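Local coordinates for peroxinectin A (Dictyostelium discoideum, PDB 6ERC), which oxidises phenolic donors at the expense of hydrogen peroxide as a secreted haem peroxidase, and also acts on iodide and thiocyanate, at residues P193-A198 against G210-N215; G214-G219 against S330-H335; D183-N188 against Q205-G210. One frame throughout, in Å; residues are numbered along the deposited sequence.

Contact 1. Residues P193-A198 against G210-N215; sequences PMDNDA and GERRGN. With HEM (protoporphyrin IX containing Fe), chain F.
D195 and R212 carry the polar part of this contact, joined once through backbone and once through side chains. The amide of D195 gives a nearly straight hydrogen bond (169°) from N to R212 O, 2.9 Å away, coming from above the carbonyl plane. A salt bridge runs beside it: R212 NE meets D195 OD1 at 3.1 Å, on the syn side but tilted about 32° from the carboxylate plane, and the two flat groups are turned 63° apart, so the grip is one-atom rather than a flat pairing. P193 O lies over one face of the guanidinium, toward its rim.

R213, next along the chain, probably acts as the transition-state stabiliser on the distal side of the haem, as in other animal haem peroxidases. Its extended side chain leads away from D195 to the haem propionate, NH1 bonding O1D at 3.2 Å, and also touches H81, the likely proton acceptor.

M194 and P193 add van der Waals contacts to polar groups. Bent at chi2 and chi3, M194 curls CE to 3.2 Å from E211 O. The M194 and N215 side chains cross at about a right angle, CE lying 3.2 Å from N215 ND2, while N215 OD1 accepts the backbone N of Y207. P193 CG rests 3.6 Å from R212 NH1.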
# COMPACT_ATOMS: atom_id res chain seq x y z
N PRO A 193 10.97 8.85 -12.98
CA PRO A 193 9.92 8.17 -13.76
C PRO A 193 8.67 7.96 -12.92
O PRO A 193 8.72 7.35 -11.85
CB PRO A 193 10.58 6.85 -14.15
CG PRO A 193 11.58 6.60 -13.07
CD PRO A 193 12.09 7.96 -12.66
N MET A 194 7.54 8.47 -13.42
CA MET A 194 6.26 8.35 -12.74
C MET A 194 5.34 7.42 -13.52
O MET A 194 5.36 7.41 -14.76
CB MET A 194 5.60 9.72 -12.57
CG MET A 194 6.41 10.70 -11.72
SD MET A 194 6.81 10.06 -10.08
CE MET A 194 5.17 9.89 -9.37
N ASP A 195 4.53 6.65 -12.79
CA ASP A 195 3.61 5.72 -13.42
C ASP A 195 2.42 6.46 -14.03
O ASP A 195 1.98 7.50 -13.54
CB ASP A 195 3.11 4.69 -12.41
CG ASP A 195 4.10 3.56 -12.20
OD1 ASP A 195 5.15 3.54 -12.87
OD2 ASP A 195 3.81 2.67 -11.36
N ASN A 196 1.91 5.90 -15.13
CA ASN A 196 0.73 6.41 -15.81
C ASN A 196 -0.14 5.23 -16.25
O ASN A 196 -0.50 5.09 -17.41
CB ASN A 196 1.11 7.29 -17.00
CG ASN A 196 0.12 8.42 -17.25
OD1 ASN A 196 0.50 9.49 -17.73
ND2 ASN A 196 -1.15 8.20 -16.92
N ASP A 197 -0.47 4.36 -15.29
CA ASP A 197 -1.14 3.10 -15.61
C ASP A 197 -2.43 3.35 -16.39
O ASP A 197 -2.62 2.81 -17.49
CB ASP A 197 -1.42 2.33 -14.31
CG ASP A 197 -0.15 1.99 -13.56
OD1 ASP A 197 0.86 1.66 -14.21
OD2 ASP A 197 -0.16 2.04 -12.31
N ALA A 198 -3.34 4.16 -15.83
CA ALA A 198 -4.59 4.45 -16.52
C ALA A 198 -4.37 5.22 -17.81
O ALA A 198 -5.22 5.17 -18.71
CB ALA A 198 -5.53 5.22 -15.59
N GLY A 210 8.61 10.81 -4.97
CA GLY A 210 9.58 9.75 -4.74
C GLY A 210 9.08 8.35 -5.01
O GLY A 210 9.88 7.41 -4.95
N GLU A 211 7.79 8.17 -5.31
CA GLU A 211 7.21 6.85 -5.51
C GLU A 211 6.48 6.83 -6.85
O GLU A 211 5.61 7.67 -7.10
CB GLU A 211 6.27 6.49 -4.36
CG GLU A 211 6.40 5.06 -3.88
CD GLU A 211 5.57 4.09 -4.70
OE1 GLU A 211 4.46 4.49 -5.12
OE2 GLU A 211 6.03 2.95 -4.93
N ARG A 212 6.82 5.85 -7.69
CA ARG A 212 6.31 5.80 -9.06
C ARG A 212 4.79 5.96 -9.11
O ARG A 212 4.26 6.77 -9.89
CB ARG A 212 6.71 4.48 -9.73
CG ARG A 212 8.21 4.26 -9.89
CD ARG A 212 8.50 2.91 -10.54
NE ARG A 212 8.08 2.87 -11.95
CZ ARG A 212 8.89 3.06 -12.99
NH1 ARG A 212 10.18 3.30 -12.82
NH2 ARG A 212 8.40 3.01 -14.22
N ARG A 213 4.08 5.19 -8.30
CA ARG A 213 2.62 5.19 -8.32
C ARG A 213 2.03 6.19 -7.34
O ARG A 213 1.01 5.93 -6.69
CB ARG A 213 2.10 3.78 -8.04
CG ARG A 213 2.67 3.14 -6.78
CD ARG A 213 2.32 1.67 -6.64
NE ARG A 213 3.15 1.03 -5.63
CZ ARG A 213 2.96 -0.20 -5.15
NH1 ARG A 213 1.95 -0.95 -5.59
NH2 ARG A 213 3.79 -0.68 -4.23
N GLY A 214 2.65 7.37 -7.21
CA GLY A 214 2.12 8.39 -6.33
C GLY A 214 0.89 9.08 -6.90
O GLY A 214 0.06 9.58 -6.14
N ASN A 215 0.76 9.11 -8.22
CA ASN A 215 -0.40 9.72 -8.86
C ASN A 215 -1.62 8.81 -8.88
O ASN A 215 -2.65 9.21 -9.42
CB ASN A 215 -0.06 10.12 -10.30
CG ASN A 215 1.02 11.19 -10.37
OD1 ASN A 215 0.72 12.38 -10.41
ND2 ASN A 215 2.27 10.75 -10.38
CHA HEM F . -1.28 -3.25 -4.83
CHB HEM F . -4.41 -0.04 -6.65
CHC HEM F . -5.76 1.17 -2.13
CHD HEM F . -2.79 -2.21 -0.34
C1A HEM F . -2.05 -2.53 -5.71
C2A HEM F . -2.09 -2.70 -7.14
C3A HEM F . -2.95 -1.82 -7.65
C4A HEM F . -3.49 -1.06 -6.55
CMA HEM F . -3.32 -1.63 -9.14
CAA HEM F . -1.26 -3.75 -7.90
CBA HEM F . -2.25 -4.77 -8.46
CGA HEM F . -1.55 -6.08 -8.71
O1A HEM F . -1.06 -6.71 -7.73
O2A HEM F . -1.49 -6.51 -9.89
C1B HEM F . -5.02 0.57 -5.58
C2B HEM F . -5.98 1.64 -5.68
C3B HEM F . -6.36 1.98 -4.44
C4B HEM F . -5.64 1.13 -3.51
CMB HEM F . -6.43 2.22 -7.04
CAB HEM F . -7.37 3.06 -3.98
CBB HEM F . -8.10 3.79 -4.82
C1C HEM F . -5.08 0.36 -1.25
C2C HEM F . -5.21 0.37 0.20
C3C HEM F . -4.38 -0.57 0.70
C4C HEM F . -3.72 -1.20 -0.43
CMC HEM F . -6.16 1.34 0.93
CAC HEM F . -4.06 -1.04 2.14
CBC HEM F . -4.58 -0.54 3.26
C1D HEM F . -2.09 -2.75 -1.39
C2D HEM F . -1.01 -3.71 -1.29
C3D HEM F . -0.61 -3.99 -2.53
C4D HEM F . -1.40 -3.22 -3.46
CMD HEM F . -0.47 -4.29 0.03
CAD HEM F . 0.53 -4.94 -2.96
CBD HEM F . 1.81 -4.14 -2.76
CGD HEM F . 2.84 -4.50 -3.81
O1D HEM F . 2.80 -3.92 -4.92
O2D HEM F . 3.72 -5.36 -3.54
NA HEM F . -2.92 -1.51 -5.38
NB HEM F . -4.83 0.29 -4.24
NC HEM F . -4.16 -0.61 -1.59
ND HEM F . -2.30 -2.48 -2.73
FE HEM F . -3.51 -1.08 -3.47

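Contact 2. Residues G214-G219 against S330-H335; sequences GNENPG and SYFNPH. With HEM (protoporphyrin IX containing Fe), chain F.
The F332 ring lies flat over the backbone of E216: E216 CA sits 3.9 Å from the ring centroid, almost on its normal, in a CH-pi contact. On the same side of the ring, N215 CB reaches F332 CD1 at 3.8 Å. Beside the ring, F332 N bonds to E216 O at 3.1 Å, from above the carbonyl plane, and the CA hydrogens of F332 and Y331 point at N215 O and E216 O. With an alanine in place of F332, E216 CA would probably lose its apolar cover and a gap would open beside the backbone of the haem-linked residue.

Such an ester-type link is known from mammalian peroxidases such as lactoperoxidase: here E216 OE2 is covalently bound to the haem methyl CMB at 1.5 Å. The glutamate reaches it with CG anti to the backbone N (chi1 -160°) and a sharp bend at chi2. Its other oxygen, OE1, is taken on the anti side by N217 ND2 at 2.7 Å, OE1 lying in the N217 amide plane though ND2 stands 31° out of the carboxylate plane, and more weakly by Q77. These bonds, with the covalent link at OE2, would hold the carboxyl group's rotation. N217 meanwhile caps helix 218-241, its OD1 receiving L220 N.

Y331 stands with its ring edge toward E216 O and brings CE1 to 3.9 Å from HEM CMB, while F367 packs edge-to-face with that ring. At the helix start P218 CD abuts S330 CB at 3.6 Å, and S330 OG turns instead to I327 O.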
# COMPACT_ATOMS: atom_id res chain seq x y z
N GLY A 214 2.65 7.37 -7.21
CA GLY A 214 2.12 8.39 -6.33
C GLY A 214 0.89 9.08 -6.90
O GLY A 214 0.06 9.58 -6.14
N ASN A 215 0.76 9.11 -8.22
CA ASN A 215 -0.40 9.72 -8.86
C ASN A 215 -1.62 8.81 -8.88
O ASN A 215 -2.65 9.21 -9.42
CB ASN A 215 -0.06 10.12 -10.30
CG ASN A 215 1.02 11.19 -10.37
OD1 ASN A 215 0.72 12.38 -10.41
ND2 ASN A 215 2.27 10.75 -10.38
N GLU A 216 -1.53 7.60 -8.30
CA GLU A 216 -2.62 6.64 -8.39
C GLU A 216 -3.97 7.29 -8.09
O GLU A 216 -4.93 7.13 -8.85
CB GLU A 216 -2.37 5.46 -7.45
CG GLU A 216 -3.16 4.19 -7.79
CD GLU A 216 -4.55 4.13 -7.15
OE1 GLU A 216 -4.97 5.12 -6.53
OE2 GLU A 216 -5.21 3.07 -7.27
N ASN A 217 -4.05 8.05 -7.00
CA ASN A 217 -5.28 8.77 -6.70
C ASN A 217 -4.92 10.08 -6.01
O ASN A 217 -3.83 10.21 -5.43
CB ASN A 217 -6.23 7.95 -5.82
CG ASN A 217 -5.69 7.71 -4.43
OD1 ASN A 217 -5.88 8.54 -3.54
ND2 ASN A 217 -5.02 6.58 -4.23
N PRO A 218 -5.81 11.07 -6.04
CA PRO A 218 -5.47 12.38 -5.45
C PRO A 218 -5.28 12.33 -3.94
O PRO A 218 -4.33 12.94 -3.43
CB PRO A 218 -6.67 13.26 -5.83
CG PRO A 218 -7.40 12.50 -6.92
CD PRO A 218 -7.16 11.07 -6.63
N GLY A 219 -6.16 11.63 -3.22
CA GLY A 219 -5.98 11.50 -1.79
C GLY A 219 -4.59 11.01 -1.42
O GLY A 219 -4.06 11.38 -0.37
N SER A 330 -10.79 9.39 -10.96
CA SER A 330 -9.65 9.98 -10.26
C SER A 330 -8.35 9.21 -10.47
O SER A 330 -7.32 9.62 -9.92
CB SER A 330 -9.95 10.07 -8.76
OG SER A 330 -9.92 8.78 -8.16
N TYR A 331 -8.36 8.13 -11.24
CA TYR A 331 -7.15 7.34 -11.47
C TYR A 331 -6.15 8.17 -12.28
O TYR A 331 -6.41 8.50 -13.44
CB TYR A 331 -7.48 6.04 -12.19
CG TYR A 331 -8.34 5.08 -11.40
CD1 TYR A 331 -8.20 4.96 -10.02
CD2 TYR A 331 -9.28 4.28 -12.03
CE1 TYR A 331 -8.98 4.08 -9.29
CE2 TYR A 331 -10.07 3.39 -11.32
CZ TYR A 331 -9.91 3.29 -9.95
OH TYR A 331 -10.70 2.41 -9.24
N PHE A 332 -5.02 8.50 -11.66
CA PHE A 332 -3.96 9.25 -12.32
C PHE A 332 -4.50 10.52 -12.96
O PHE A 332 -4.31 10.79 -14.15
CB PHE A 332 -3.24 8.37 -13.36
CG PHE A 332 -2.59 7.16 -12.76
CD1 PHE A 332 -1.24 7.17 -12.44
CD2 PHE A 332 -3.32 6.01 -12.52
CE1 PHE A 332 -0.64 6.06 -11.88
CE2 PHE A 332 -2.72 4.90 -11.96
CZ PHE A 332 -1.38 4.92 -11.65
N ASN A 333 -5.19 11.32 -12.15
CA ASN A 333 -5.81 12.56 -12.60
C ASN A 333 -5.27 13.73 -11.79
O ASN A 333 -5.70 13.94 -10.64
CB ASN A 333 -7.33 12.48 -12.47
CG ASN A 333 -8.02 13.76 -12.89
OD1 ASN A 333 -7.44 14.60 -13.59
ND2 ASN A 333 -9.27 13.93 -12.48
N PRO A 334 -4.33 14.52 -12.33
CA PRO A 334 -3.84 15.68 -11.58
C PRO A 334 -4.87 16.78 -11.39
O PRO A 334 -4.76 17.56 -10.44
CB PRO A 334 -2.66 16.17 -12.43
CG PRO A 334 -2.29 15.02 -13.30
CD PRO A 334 -3.57 14.29 -13.56
N HIS A 335 -5.88 16.87 -12.27
CA HIS A 335 -6.87 17.94 -12.15
C HIS A 335 -7.58 17.92 -10.81
O HIS A 335 -8.16 18.94 -10.41
CB HIS A 335 -7.90 17.82 -13.28
CG HIS A 335 -7.40 18.31 -14.60
ND1 HIS A 335 -7.99 19.35 -15.28
CD2 HIS A 335 -6.35 17.90 -15.36
CE1 HIS A 335 -7.33 19.56 -16.41
NE2 HIS A 335 -6.34 18.70 -16.48
CHA HEM F . -1.28 -3.25 -4.83
CHB HEM F . -4.41 -0.04 -6.65
CHC HEM F . -5.76 1.17 -2.13
CHD HEM F . -2.79 -2.21 -0.34
C1A HEM F . -2.05 -2.53 -5.71
C2A HEM F . -2.09 -2.70 -7.14
C3A HEM F . -2.95 -1.82 -7.65
C4A HEM F . -3.49 -1.06 -6.55
CMA HEM F . -3.32 -1.63 -9.14
CAA HEM F . -1.26 -3.75 -7.90
CBA HEM F . -2.25 -4.77 -8.46
CGA HEM F . -1.55 -6.08 -8.71
O1A HEM F . -1.06 -6.71 -7.73
O2A HEM F . -1.49 -6.51 -9.89
C1B HEM F . -5.02 0.57 -5.58
C2B HEM F . -5.98 1.64 -5.68
C3B HEM F . -6.36 1.98 -4.44
C4B HEM F . -5.64 1.13 -3.51
CMB HEM F . -6.43 2.22 -7.04
CAB HEM F . -7.37 3.06 -3.98
CBB HEM F . -8.10 3.79 -4.82
C1C HEM F . -5.08 0.36 -1.25
C2C HEM F . -5.21 0.37 0.20
C3C HEM F . -4.38 -0.57 0.70
C4C HEM F . -3.72 -1.20 -0.43
CMC HEM F . -6.16 1.34 0.93
CAC HEM F . -4.06 -1.04 2.14
CBC HEM F . -4.58 -0.54 3.26
C1D HEM F . -2.09 -2.75 -1.39
C2D HEM F . -1.01 -3.71 -1.29
C3D HEM F . -0.61 -3.99 -2.53
C4D HEM F . -1.40 -3.22 -3.46
CMD HEM F . -0.47 -4.29 0.03
CAD HEM F . 0.53 -4.94 -2.96
CBD HEM F . 1.81 -4.14 -2.76
CGD HEM F . 2.84 -4.50 -3.81
O1D HEM F . 2.80 -3.92 -4.92
O2D HEM F . 3.72 -5.36 -3.54
NA HEM F . -2.92 -1.51 -5.38
NB HEM F . -4.83 0.29 -4.24
NC HEM F . -4.16 -0.61 -1.59
ND HEM F . -2.30 -2.48 -2.73
FE HEM F . -3.51 -1.08 -3.47

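Contact 3. Residues D183-N188 against Q205-G210; sequences DLPPKN and QLYSVG
Y207 packs against the chain that leaves the two-stranded hairpin 177-179/182-184, where L184, P185, P186 and K187 run across the loop leading to helix 218-241 of this animal haem peroxidase. The directions of 184-188 and 205-209 differ by 107°, and the segments are joined by one well-formed hydrogen bond, S208 N to P186 O at 2.8 Å and almost straight (173°).

The tight part lies around the Y207 ring. P185 O approaches the ring edge, 3.4 Å from Y207 CD1, and is itself bonded by T177 OG1. L184 CD1 meets the far end of the ring at Y207 OH, 3.6 Å away, while P185 CB fills the corner between Y207 CD1 and V209 CG1. Helix 218-241 backs this core: T225 and L228 touch P185, L221 touches Y207 and H224 touches V209. Next along the chain, P186 CG lies 3.5 Å from S208 O.

The solvent side begins with K187, whose aliphatic chain still touches the ring. It runs alongside Y207, pointing the same way; with CG anti to the carbonyl carbon (chi1 -68°), its CG comes 3.6 Å from Y207 CD1 and borders the ring obliquely. S208 OG accepts a weak bond from V189 N. The contact loosens at N188, also exposed, which makes little direct side-chain contact. Here a water enters between the segments: close to L206 O, it accepts a hydrogen bond from N188 N at 3.0 Å.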
# COMPACT_ATOMS: atom_id res chain seq x y z
N ASP A 183 1.16 25.32 -2.05
CA ASP A 183 2.30 24.68 -2.69
C ASP A 183 1.96 23.23 -3.02
O ASP A 183 1.49 22.48 -2.16
CB ASP A 183 3.53 24.74 -1.79
CG ASP A 183 4.16 26.12 -1.76
OD1 ASP A 183 3.57 27.05 -2.35
OD2 ASP A 183 5.24 26.26 -1.15
N LEU A 184 2.21 22.84 -4.27
CA LEU A 184 1.95 21.48 -4.72
C LEU A 184 3.26 20.81 -5.14
O LEU A 184 4.28 21.50 -5.29
CB LEU A 184 0.96 21.48 -5.89
CG LEU A 184 -0.42 22.07 -5.58
CD1 LEU A 184 -1.27 22.11 -6.83
CD2 LEU A 184 -1.12 21.28 -4.48
N PRO A 185 3.28 19.50 -5.33
CA PRO A 185 4.53 18.82 -5.71
C PRO A 185 5.03 19.31 -7.06
O PRO A 185 4.30 19.98 -7.80
CB PRO A 185 4.13 17.34 -5.76
CG PRO A 185 2.92 17.24 -4.90
CD PRO A 185 2.19 18.54 -5.08
N PRO A 186 6.27 18.98 -7.42
CA PRO A 186 6.83 19.44 -8.69
C PRO A 186 6.37 18.55 -9.85
O PRO A 186 5.74 17.51 -9.66
CB PRO A 186 8.34 19.33 -8.47
CG PRO A 186 8.48 18.20 -7.50
CD PRO A 186 7.23 18.19 -6.64
N LYS A 187 6.72 18.99 -11.06
CA LYS A 187 6.34 18.27 -12.27
C LYS A 187 7.49 18.29 -13.27
O LYS A 187 8.36 19.16 -13.23
CB LYS A 187 5.08 18.87 -12.91
CG LYS A 187 3.81 18.68 -12.08
CD LYS A 187 2.66 19.53 -12.59
CE LYS A 187 2.85 21.00 -12.24
NZ LYS A 187 1.66 21.83 -12.59
N ASN A 188 7.47 17.30 -14.17
CA ASN A 188 8.44 17.20 -15.27
C ASN A 188 9.88 17.13 -14.77
O ASN A 188 10.81 17.51 -15.48
CB ASN A 188 8.29 18.37 -16.24
CG ASN A 188 6.92 18.44 -16.87
OD1 ASN A 188 6.23 17.43 -16.99
ND2 ASN A 188 6.51 19.64 -17.28
N GLN A 205 2.02 15.94 -17.28
CA GLN A 205 1.07 16.58 -16.38
C GLN A 205 1.00 15.91 -15.01
O GLN A 205 0.35 16.44 -14.11
CB GLN A 205 -0.33 16.60 -17.01
CG GLN A 205 -0.44 17.51 -18.23
CD GLN A 205 -1.78 17.38 -18.95
OE1 GLN A 205 -1.86 17.54 -20.17
NE2 GLN A 205 -2.84 17.09 -18.20
N LEU A 206 1.66 14.76 -14.84
CA LEU A 206 1.68 14.09 -13.54
C LEU A 206 2.70 14.74 -12.62
O LEU A 206 3.70 15.31 -13.06
CB LEU A 206 2.01 12.60 -13.71
CG LEU A 206 1.09 11.77 -14.60
CD1 LEU A 206 1.58 10.33 -14.63
CD2 LEU A 206 -0.36 11.83 -14.13
N TYR A 207 2.44 14.63 -11.32
CA TYR A 207 3.36 15.16 -10.32
C TYR A 207 4.51 14.19 -10.10
O TYR A 207 4.32 12.97 -10.11
CB TYR A 207 2.62 15.43 -9.01
CG TYR A 207 1.60 16.54 -9.12
CD1 TYR A 207 1.98 17.87 -9.04
CD2 TYR A 207 0.25 16.25 -9.31
CE1 TYR A 207 1.05 18.89 -9.15
CE2 TYR A 207 -0.69 17.26 -9.42
CZ TYR A 207 -0.28 18.58 -9.33
OH TYR A 207 -1.20 19.59 -9.44
N SER A 208 5.71 14.74 -9.91
CA SER A 208 6.93 13.95 -9.74
C SER A 208 7.23 13.83 -8.25
O SER A 208 7.65 14.80 -7.61
CB SER A 208 8.09 14.60 -10.49
OG SER A 208 7.76 14.78 -11.86
N VAL A 209 7.03 12.63 -7.70
CA VAL A 209 7.29 12.34 -6.29
C VAL A 209 8.14 11.08 -6.19
O VAL A 209 8.35 10.36 -7.17
CB VAL A 209 5.99 12.19 -5.47
CG1 VAL A 209 5.22 13.50 -5.44
CG2 VAL A 209 5.12 11.06 -6.04
N GLY A 210 8.61 10.81 -4.97
CA GLY A 210 9.58 9.75 -4.74
C GLY A 210 9.08 8.35 -5.01
O GLY A 210 9.88 7.41 -4.95
O HOH W 1 5.59 15.08 -14.74

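From the N terminus, the chain leaves hairpin strand 182-184 through 183-188, the first half of contact 3, then passes 193-198, the first half of contact 1. Contact 3 closes when 205-210 returns to 183-188; contact 1 closes just after, at 210-215, so the two loops cross and share G210. Segment 214-219 then opens contact 2, sharing G214 and N215 with contact 1 and beginning helix 218-241. Contact 2 closes a much longer, largely helical loop at 330-335. F332 packs on D195 and D197 between contacts 1 and 2. Contacts 1 and 2 both reach the haem; contact 3 ties the hairpin 177-179/182-184 to the loop before helix 218-241.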